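Local coordinates for salicylic acid-binding protein 2 (Nicotiana tabacum, PDB 1XKL), which hydrolyses methyl salicylate to salicylic acid and methanol, releasing the active hormone that drives systemic acquired resistance in plant innate immunity, at residues V206-E209 and P214-F217; R47-L52 and L137-P142. One frame throughout, in Å; residues are numbered along the deposited sequence.

Contact 1. Residues V206-E209 and P214-F217; sequences VCTE and PEEF
Glu215, in the first turn of helix 215-225, packs against Val206 of strand 202-207 and against Thr208, which follows in the chain, within a beta-alpha-beta unit of the alpha/beta-hydrolase sheet that strand 229-233 completes. Its side chain can be followed outward. Glu215 CB lies 3.9 Å from Thr208 O, and CG packs against a methyl of Val206, with Glu215 CG 3.9 Å from Val206 CG1, the two side chains crossing at about a right angle. With CG anti to the backbone N (chi1 -178°) and the chain extended beyond it, the carboxylate is carried alongside Thr208, whose side chain points the same way. There Glu215 CD lies 3.9 Å from Thr208 CA, and OE1 meets the methyl group CG2. Glu215 OE2 comes 3.6 Å from Thr208 O, two acceptors in contact without a bond. The charge is answered within the helix, since OE1 forms a salt bridge with Arg219. Thr208 OG1 is hydrogen-bonded to Gly235 N and, weakly, to Glu209 OE2. Asp210, the acid of the charge relay, has its side chain about 6 Å from that of Glu215. A water joins the two backbones, accepting from Glu215 N at 3.0 Å and donating to Thr208 O, also at 3.0 Å.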
ATOM      1  N   VAL A 206       6.726 -44.335   2.517  1.00 15.99           N
ATOM      2  CA  VAL A 206       7.456 -43.626   3.558  1.00 17.36           C
ATOM      3  C   VAL A 206       8.651 -42.864   3.013  1.00 18.63           C
ATOM      4  O   VAL A 206       9.408 -43.390   2.197  1.00 20.52           O
ATOM      5  CB  VAL A 206       7.999 -44.608   4.622  1.00 17.99           C
ATOM      6  CG1 VAL A 206       8.835 -43.850   5.643  1.00 18.86           C
ATOM      7  CG2 VAL A 206       6.848 -45.337   5.294  1.00 17.42           C
ATOM      8  N   CYS A 207       8.820 -41.633   3.488  1.00 18.29           N
ATOM      9  CA  CYS A 207       9.937 -40.788   3.091  1.00 19.62           C
ATOM     10  C   CYS A 207      10.826 -40.644   4.327  1.00 21.12           C
ATOM     11  O   CYS A 207      10.599 -39.786   5.186  1.00 20.43           O
ATOM     12  CB  CYS A 207       9.421 -39.429   2.594  1.00 18.44           C
ATOM     13  SG  CYS A 207       8.370 -39.578   1.113  1.00 19.80           S
ATOM     14  N   THR A 208      11.833 -41.520   4.398  1.00 23.44           N
ATOM     15  CA  THR A 208      12.775 -41.604   5.514  1.00 23.19           C
ATOM     16  C   THR A 208      13.375 -40.301   6.012  1.00 23.93           C
ATOM     17  O   THR A 208      13.659 -40.169   7.200  1.00 26.60           O
ATOM     18  CB  THR A 208      13.958 -42.580   5.195  1.00 22.95           C
ATOM     19  OG1 THR A 208      14.868 -41.962   4.278  1.00 25.40           O
ATOM     20  CG2 THR A 208      13.440 -43.873   4.582  1.00 22.05           C
ATOM     21  N   GLU A 209      13.567 -39.332   5.127  1.00 24.39           N
ATOM     22  CA  GLU A 209      14.170 -38.071   5.546  1.00 23.68           C
ATOM     23  C   GLU A 209      13.174 -36.947   5.778  1.00 22.73           C
ATOM     24  O   GLU A 209      13.559 -35.789   5.928  1.00 21.61           O
ATOM     25  CB  GLU A 209      15.208 -37.636   4.518  1.00 26.27           C
ATOM     26  CG  GLU A 209      16.305 -38.660   4.315  1.00 30.18           C
ATOM     27  CD  GLU A 209      17.020 -38.989   5.607  1.00 33.19           C
ATOM     28  OE1 GLU A 209      17.519 -38.049   6.262  1.00 35.33           O
ATOM     29  OE2 GLU A 209      17.081 -40.184   5.973  1.00 35.39           O
ATOM     30  N   PRO A 214       7.681 -36.509  10.273  1.00 19.59           N
ATOM     31  CA  PRO A 214       8.799 -37.434  10.491  1.00 19.75           C
ATOM     32  C   PRO A 214       8.497 -38.907  10.244  1.00 19.86           C
ATOM     33  O   PRO A 214       7.360 -39.354  10.385  1.00 18.41           O
ATOM     34  CB  PRO A 214       9.233 -37.128  11.928  1.00 20.93           C
ATOM     35  CG  PRO A 214       8.015 -36.494  12.552  1.00 23.27           C
ATOM     36  CD  PRO A 214       7.462 -35.654  11.451  1.00 18.09           C
ATOM     37  N   GLU A 215       9.532 -39.645   9.844  1.00 20.02           N
ATOM     38  CA  GLU A 215       9.423 -41.072   9.542  1.00 20.67           C
ATOM     39  C   GLU A 215       8.746 -41.835  10.659  1.00 20.90           C
ATOM     40  O   GLU A 215       7.900 -42.702  10.416  1.00 19.74           O
ATOM     41  CB  GLU A 215      10.807 -41.681   9.314  1.00 21.79           C
ATOM     42  CG  GLU A 215      10.740 -43.153   8.940  1.00 25.68           C
ATOM     43  CD  GLU A 215      12.103 -43.779   8.715  1.00 27.62           C
ATOM     44  OE1 GLU A 215      12.149 -44.910   8.189  1.00 32.76           O
ATOM     45  OE2 GLU A 215      13.123 -43.150   9.062  1.00 28.06           O
ATOM     46  N   GLU A 216       9.133 -41.513  11.887  1.00 21.61           N
ATOM     47  CA  GLU A 216       8.573 -42.186  13.047  1.00 23.11           C
ATOM     48  C   GLU A 216       7.054 -42.136  13.068  1.00 22.79           C
ATOM     49  O   GLU A 216       6.404 -43.150  13.335  1.00 23.54           O
ATOM     50  CB  GLU A 216       9.147 -41.600  14.345  1.00 24.28           C
ATOM     51  CG  GLU A 216       9.206 -40.073  14.406  1.00 29.91           C
ATOM     52  CD  GLU A 216      10.554 -39.510  13.956  1.00 32.86           C
ATOM     53  OE1 GLU A 216      10.992 -39.838  12.824  1.00 32.37           O
ATOM     54  OE2 GLU A 216      11.173 -38.738  14.734  1.00 33.87           O
ATOM     55  N   PHE A 217       6.478 -40.971  12.775  1.00 21.00           N
ATOM     56  CA  PHE A 217       5.024 -40.855  12.782  1.00 19.85           C
ATOM     57  C   PHE A 217       4.429 -41.580  11.582  1.00 19.54           C
ATOM     58  O   PHE A 217       3.316 -42.103  11.648  1.00 19.04           O
ATOM     59  CB  PHE A 217       4.578 -39.392  12.767  1.00 19.30           C
ATOM     60  CG  PHE A 217       3.091 -39.228  12.864  1.00 19.87           C
ATOM     61  CD1 PHE A 217       2.433 -39.421  14.077  1.00 21.54           C
ATOM     62  CD2 PHE A 217       2.338 -38.957  11.730  1.00 18.39           C
ATOM     63  CE1 PHE A 217       1.045 -39.348  14.152  1.00 21.85           C
ATOM     64  CE2 PHE A 217       0.953 -38.882  11.796  1.00 19.05           C
ATOM     65  CZ  PHE A 217       0.301 -39.081  13.007  1.00 20.93           C
TER
HETATM   66  O   HOH W   1      12.213 -38.507   9.295  1.00 34.09           O

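Contact 2. Residues R47-L52 and L137-P142; sequences RKIEEL and LPYGSP
A single tyrosine reaching from the end of a beta hairpin to a short 3-10 turn makes this contact: Tyr139, just past strand 135-138, lays its ring beside residues 49-52, in the loop between strand 33-36 and helix 55-67. The phenol OH donates a very short hydrogen bond to Leu52 O, 2.5 Å away, and that carbonyl oxygen lies at the ring edge, in its plane. Ile49 O is also near, 3.4 Å from Tyr139 OH, but it accepts from Leu52 N within the turn. In the alpha/beta-hydrolase fold the hairpin of strands 135-138 and 147-150 stands apart from the parallel sheet, in the long insertion between strands 98-104 and 202-207 where members of this superfamily usually carry a cap, consistent with the tyrosine linking cap and core. Glu50 borders the ring with backbone and aliphatic carbons: its CA approaches Tyr139 CD2 to 3.5 Å, and its CG comes 4.0 Å from Tyr139 CB. The tyrosine CG stands between its own backbone N and carbonyl carbon (chi1 67°), which directs the ring at the turn. Apolar contact is completed by Ile49 CG1, 4.4 Å from Tyr139 CE1, while the carboxylate plane of Glu50 is turned 74° from the ring.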
ATOM      1  N   ARG A  47     -11.359 -19.728  -4.739  1.00 24.44           N
ATOM      2  CA  ARG A  47     -11.983 -19.702  -3.415  1.00 22.64           C
ATOM      3  C   ARG A  47     -10.923 -19.347  -2.372  1.00 21.79           C
ATOM      4  O   ARG A  47      -9.730 -19.591  -2.576  1.00 19.95           O
ATOM      5  CB  ARG A  47     -12.613 -21.064  -3.088  1.00 23.21           C
ATOM      6  CG  ARG A  47     -14.001 -21.274  -3.680  1.00 21.90           C
ATOM      7  CD  ARG A  47     -14.419 -22.739  -3.678  1.00 22.15           C
ATOM      8  NE  ARG A  47     -13.644 -23.501  -4.654  1.00 21.62           N
ATOM      9  CZ  ARG A  47     -14.029 -24.653  -5.191  1.00 16.94           C
ATOM     10  NH1 ARG A  47     -15.184 -25.209  -4.857  1.00 21.32           N
ATOM     11  NH2 ARG A  47     -13.264 -25.243  -6.087  1.00 19.69           N
ATOM     12  N   LYS A  48     -11.370 -18.745  -1.272  1.00 20.68           N
ATOM     13  CA  LYS A  48     -10.495 -18.349  -0.170  1.00 21.09           C
ATOM     14  C   LYS A  48     -10.649 -19.350   0.966  1.00 20.03           C
ATOM     15  O   LYS A  48     -11.714 -19.943   1.143  1.00 17.23           O
ATOM     16  CB  LYS A  48     -10.873 -16.958   0.347  1.00 22.97           C
ATOM     17  CG  LYS A  48     -10.686 -15.838  -0.662  1.00 28.65           C
ATOM     18  CD  LYS A  48     -11.170 -14.505  -0.101  1.00 30.77           C
ATOM     19  CE  LYS A  48     -11.024 -13.384  -1.131  1.00 33.11           C
ATOM     20  NZ  LYS A  48     -11.784 -13.647  -2.397  1.00 30.23           N
ATOM     21  N   ILE A  49      -9.585 -19.524   1.740  1.00 21.77           N
ATOM     22  CA  ILE A  49      -9.596 -20.459   2.853  1.00 23.00           C
ATOM     23  C   ILE A  49     -10.716 -20.164   3.855  1.00 24.27           C
ATOM     24  O   ILE A  49     -11.251 -21.081   4.474  1.00 23.92           O
ATOM     25  CB  ILE A  49      -8.241 -20.451   3.585  1.00 24.07           C
ATOM     26  CG1 ILE A  49      -8.246 -21.497   4.706  1.00 24.62           C
ATOM     27  CG2 ILE A  49      -7.956 -19.067   4.144  1.00 24.94           C
ATOM     28  CD1 ILE A  49      -8.456 -22.922   4.213  1.00 25.18           C
ATOM     29  N   GLU A  50     -11.070 -18.889   4.006  1.00 25.58           N
ATOM     30  CA  GLU A  50     -12.123 -18.493   4.941  1.00 26.30           C
ATOM     31  C   GLU A  50     -13.507 -18.972   4.503  1.00 24.96           C
ATOM     32  O   GLU A  50     -14.467 -18.897   5.269  1.00 26.04           O
ATOM     33  CB  GLU A  50     -12.151 -16.968   5.104  1.00 29.59           C
ATOM     34  CG  GLU A  50     -10.895 -16.358   5.714  1.00 33.02           C
ATOM     35  CD  GLU A  50      -9.778 -16.126   4.704  1.00 33.77           C
ATOM     36  OE1 GLU A  50      -8.687 -15.696   5.132  1.00 37.13           O
ATOM     37  OE2 GLU A  50      -9.989 -16.360   3.495  1.00 31.59           O
ATOM     38  N   GLU A  51     -13.616 -19.455   3.273  1.00 23.09           N
ATOM     39  CA  GLU A  51     -14.897 -19.938   2.771  1.00 23.83           C
ATOM     40  C   GLU A  51     -15.062 -21.421   3.052  1.00 22.21           C
ATOM     41  O   GLU A  51     -16.131 -21.984   2.832  1.00 22.27           O
ATOM     42  CB  GLU A  51     -14.996 -19.705   1.262  1.00 24.99           C
ATOM     43  CG  GLU A  51     -14.918 -18.249   0.846  1.00 30.72           C
ATOM     44  CD  GLU A  51     -14.810 -18.080  -0.656  1.00 32.09           C
ATOM     45  OE1 GLU A  51     -15.673 -18.613  -1.382  1.00 35.02           O
ATOM     46  OE2 GLU A  51     -13.861 -17.409  -1.110  1.00 36.04           O
ATOM     47  N   LEU A  52     -14.001 -22.058   3.534  1.00 22.09           N
ATOM     48  CA  LEU A  52     -14.054 -23.489   3.818  1.00 21.40           C
ATOM     49  C   LEU A  52     -14.108 -23.743   5.315  1.00 19.23           C
ATOM     50  O   LEU A  52     -13.268 -23.252   6.066  1.00 19.92           O
ATOM     51  CB  LEU A  52     -12.825 -24.190   3.231  1.00 20.94           C
ATOM     52  CG  LEU A  52     -12.395 -23.810   1.810  1.00 21.98           C
ATOM     53  CD1 LEU A  52     -11.186 -24.648   1.403  1.00 22.46           C
ATOM     54  CD2 LEU A  52     -13.551 -24.037   0.847  1.00 22.74           C
ATOM     55  N   LEU A 137      -3.920 -18.721  12.161  1.00 27.41           N
ATOM     56  CA  LEU A 137      -4.859 -17.634  12.437  1.00 26.88           C
ATOM     57  C   LEU A 137      -6.301 -18.126  12.506  1.00 26.73           C
ATOM     58  O   LEU A 137      -6.702 -19.019  11.761  1.00 25.54           O
ATOM     59  CB  LEU A 137      -4.741 -16.553  11.359  1.00 26.91           C
ATOM     60  CG  LEU A 137      -3.345 -15.956  11.133  1.00 28.42           C
ATOM     61  CD1 LEU A 137      -3.344 -15.141   9.853  1.00 26.64           C
ATOM     62  CD2 LEU A 137      -2.937 -15.102  12.329  1.00 28.34           C
ATOM     63  N   PRO A 138      -7.100 -17.557  13.421  1.00 27.80           N
ATOM     64  CA  PRO A 138      -8.501 -17.960  13.558  1.00 26.77           C
ATOM     65  C   PRO A 138      -9.359 -17.191  12.571  1.00 27.68           C
ATOM     66  O   PRO A 138      -9.118 -16.010  12.330  1.00 30.64           O
ATOM     67  CB  PRO A 138      -8.819 -17.580  14.997  1.00 28.26           C
ATOM     68  CG  PRO A 138      -8.047 -16.306  15.158  1.00 27.48           C
ATOM     69  CD  PRO A 138      -6.705 -16.659  14.524  1.00 27.29           C
ATOM     70  N   TYR A 139     -10.348 -17.851  11.982  1.00 26.93           N
ATOM     71  CA  TYR A 139     -11.223 -17.168  11.049  1.00 26.74           C
ATOM     72  C   TYR A 139     -12.658 -17.620  11.256  1.00 28.31           C
ATOM     73  O   TYR A 139     -13.543 -17.306  10.463  1.00 27.79           O
ATOM     74  CB  TYR A 139     -10.785 -17.402   9.592  1.00 25.54           C
ATOM     75  CG  TYR A 139     -10.923 -18.818   9.078  1.00 22.35           C
ATOM     76  CD1 TYR A 139      -9.891 -19.745   9.227  1.00 20.86           C
ATOM     77  CD2 TYR A 139     -12.075 -19.215   8.403  1.00 20.44           C
ATOM     78  CE1 TYR A 139     -10.004 -21.039   8.703  1.00 20.13           C
ATOM     79  CE2 TYR A 139     -12.203 -20.495   7.881  1.00 20.01           C
ATOM     80  CZ  TYR A 139     -11.164 -21.404   8.030  1.00 21.42           C
ATOM     81  OH  TYR A 139     -11.301 -22.667   7.492  1.00 18.06           O
ATOM     82  N   GLY A 140     -12.882 -18.350  12.342  1.00 30.25           N
ATOM     83  CA  GLY A 140     -14.217 -18.827  12.647  1.00 34.29           C
ATOM     84  C   GLY A 140     -14.879 -17.967  13.710  1.00 36.47           C
ATOM     85  O   GLY A 140     -14.198 -17.400  14.563  1.00 37.66           O
ATOM     86  N   SER A 141     -16.204 -17.862  13.669  1.00 38.32           N
ATOM     87  CA  SER A 141     -16.910 -17.061  14.655  1.00 40.40           C
ATOM     88  C   SER A 141     -16.725 -17.679  16.040  1.00 42.36           C
ATOM     89  O   SER A 141     -16.379 -18.859  16.168  1.00 44.65           O
ATOM     90  CB  SER A 141     -18.403 -16.959  14.302  1.00 39.38           C
ATOM     91  OG  SER A 141     -19.013 -18.235  14.217  1.00 42.23           O
ATOM     92  N   PRO A 142     -16.953 -16.888  17.099  1.00 43.05           N
ATOM     93  CA  PRO A 142     -16.806 -17.358  18.480  1.00 43.30           C
ATOM     94  C   PRO A 142     -17.501 -18.679  18.836  1.00 43.30           C
ATOM     95  O   PRO A 142     -16.986 -19.446  19.655  1.00 45.97           O
ATOM     96  CB  PRO A 142     -17.325 -16.177  19.303  1.00 44.51           C
ATOM     97  CG  PRO A 142     -18.276 -15.483  18.360  1.00 44.04           C
ATOM     98  CD  PRO A 142     -17.499 -15.520  17.070  1.00 43.96           C
TER

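In the fold
From the N terminus, the chain lays down strands 6-10 and 33-36 before entering the loop of residues 47-52, the first half of contact 2. It then builds strands 75-80 and 98-104, with the nucleophile Ser81 between them, and reaches residues 137-142, where contact 2 closes a long loop spanning 84 residues. Only later, after helices 153-160, 166-175 and 183-188, does strand 202-207 open contact 1, which shuts after four intervening residues. The contacts are therefore in series, neither nested nor crossed, and their centres lie about 31 Å apart. Contact 2 ties the hairpin, probably part of the cap, to a loop of the core; contact 1 joins strand to helix beside the catalytic loop.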